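Local atomic coordinates of exosome complex component Rrp42 (PDB entry 2WNR), a protein that probably serves as a non-catalytic subunit of the archaeal exosome, an RNA-degrading complex, where it helps to shape the active site of Rrp41. Residues A[111-114]-A[115-119]. Residues are numbered along the deposited sequence; the frame is centred on the assembly and turned at random.
Sequences VDRC and IRESR
Asp112 and Arg116, one helical turn apart, form a side-on, two-pronged salt bridge. Arg116 NE donates to Asp112 OD1 at 2.8 Å, within the guanidinium plane. Arg116 NH2 reaches Asp112 OD2 at 3.0 Å, a little out of that plane. Both oxygens use their syn lone pairs, and the two flat groups lie 23° apart, nearly coplanar. The arginine chain runs extended from CG anti to the backbone N (chi1 -173°), then bends at chi3 (-53°), which brings NE back to the carboxylate. Strand 80-87 holds both ends of the pair: Asp112 OD2 also bonds to Thr83 OG1, and Arg116 NH2 to the carbonyl of Ile81. A leucine in place of Arg116 would probably leave the Asp112 carboxylate without its countercharge and the Ile81 carbonyl without this donor. On another face of the helix, Val111 CG1 and Ile115 CD1 lie side by side at 3.9 Å, against helix 150-164. Arg113 and Glu117 meet through their CG atoms, 3.9 Å apart. The Arg113 head turns elsewhere, to Gln235 and an acidic side chain of a neighbouring subunit. Ser118 OG sits 2.9 Å from Cys114 O and 3.1 Å from Ile115 O. Arg119 then takes a positive phi, giving a Schellman motif at the C-terminal end of this helix, in a domain of the RNase PH family.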
loop_
_atom_site.group_PDB
_atom_site.type_symbol
_atom_site.label_atom_id
_atom_site.label_comp_id
_atom_site.label_asym_id
_atom_site.label_seq_id
_atom_site.Cartn_x
_atom_site.Cartn_y
_atom_site.Cartn_z
ATOM N N VAL A 111 9.002 -17.384 15.478
ATOM C CA VAL A 111 9.301 -16.843 16.800
ATOM C C VAL A 111 8.015 -16.651 17.575
ATOM O O VAL A 111 7.920 -17.023 18.741
ATOM C CB VAL A 111 10.024 -15.500 16.723
ATOM C CG1 VAL A 111 10.174 -14.908 18.120
ATOM C CG2 VAL A 111 11.373 -15.664 16.046
ATOM N N ASP A 112 7.015 -16.078 16.916
ATOM C CA ASP A 112 5.739 -15.885 17.550
ATOM C C ASP A 112 5.159 -17.213 18.014
ATOM O O ASP A 112 4.584 -17.296 19.096
ATOM C CB ASP A 112 4.764 -15.178 16.618
ATOM C CG ASP A 112 3.466 -14.827 17.323
ATOM O OD1 ASP A 112 2.605 -15.718 17.440
ATOM O OD2 ASP A 112 3.322 -13.676 17.784
ATOM N N ARG A 113 5.318 -18.245 17.193
ATOM C CA ARG A 113 4.798 -19.571 17.521
ATOM C C ARG A 113 5.412 -20.111 18.818
ATOM O O ARG A 113 4.694 -20.564 19.715
ATOM C CB ARG A 113 5.068 -20.538 16.370
ATOM C CG ARG A 113 4.268 -21.836 16.427
ATOM C CD ARG A 113 4.569 -22.693 15.229
ATOM N NE ARG A 113 4.378 -21.937 13.993
ATOM C CZ ARG A 113 5.019 -22.174 12.848
ATOM N NH1 ARG A 113 5.908 -23.159 12.765
ATOM N NH2 ARG A 113 4.771 -21.417 11.786
ATOM N N CYS A 114 6.742 -20.039 18.892
ATOM C CA CYS A 114 7.516 -20.477 20.045
ATOM C C CYS A 114 7.104 -19.780 21.348
ATOM O O CYS A 114 6.833 -20.445 22.357
ATOM C CB CYS A 114 8.993 -20.235 19.774
ATOM S SG CYS A 114 10.077 -21.146 20.842
ATOM N N ILE A 115 7.048 -18.450 21.328
ATOM C CA ILE A 115 6.579 -17.682 22.484
ATOM C C ILE A 115 5.119 -17.983 22.834
ATOM O O ILE A 115 4.791 -18.166 24.010
ATOM C CB ILE A 115 6.819 -16.155 22.301
ATOM C CG1 ILE A 115 8.215 -15.773 22.782
ATOM C CG2 ILE A 115 5.817 -15.322 23.073
ATOM C CD1 ILE A 115 9.286 -15.971 21.756
ATOM N N ARG A 116 4.260 -18.053 21.818
ATOM C CA ARG A 116 2.818 -18.208 22.028
ATOM C C ARG A 116 2.430 -19.602 22.523
ATOM O O ARG A 116 1.709 -19.731 23.506
ATOM C CB ARG A 116 2.047 -17.851 20.749
ATOM C CG ARG A 116 0.513 -17.811 20.888
ATOM C CD ARG A 116 -0.154 -17.342 19.585
ATOM N NE ARG A 116 0.411 -16.073 19.119
ATOM C CZ ARG A 116 0.032 -14.866 19.544
ATOM N NH1 ARG A 116 -0.943 -14.736 20.456
ATOM N NH2 ARG A 116 0.626 -13.788 19.047
ATOM N N GLU A 117 2.930 -20.630 21.842
ATOM C CA GLU A 117 2.542 -22.018 22.108
ATOM C C GLU A 117 3.130 -22.593 23.403
ATOM O O GLU A 117 2.559 -23.507 24.002
ATOM C CB GLU A 117 2.887 -22.915 20.914
ATOM C CG GLU A 117 2.170 -22.538 19.615
ATOM C CD GLU A 117 0.651 -22.489 19.755
ATOM O OE1 GLU A 117 0.040 -23.519 20.099
ATOM O OE2 GLU A 117 0.065 -21.413 19.514
ATOM N N SER A 118 4.273 -22.061 23.822
ATOM C CA SER A 118 4.860 -22.411 25.104
ATOM C C SER A 118 4.041 -21.825 26.262
ATOM O O SER A 118 4.234 -22.198 27.422
ATOM C CB SER A 118 6.299 -21.910 25.179
ATOM O OG SER A 118 6.344 -20.495 25.222
ATOM N N ARG A 119 3.122 -20.917 25.932
ATOM C CA ARG A 119 2.283 -20.220 26.918
ATOM C C ARG A 119 3.175 -19.557 27.966
ATOM O O ARG A 119 2.903 -19.590 29.172
ATOM C CB ARG A 119 1.219 -21.155 27.538
ATOM C CG ARG A 119 0.443 -22.006 26.511
ATOM C CD ARG A 119 -1.033 -22.195 26.866
ATOM N NE ARG A 119 -1.208 -22.766 28.188
ATOM C CZ ARG A 119 -1.789 -22.216 29.257
ATOM N NH1 ARG A 119 -2.359 -21.010 29.246
ATOM N NH2 ARG A 119 -1.801 -22.931 30.371
#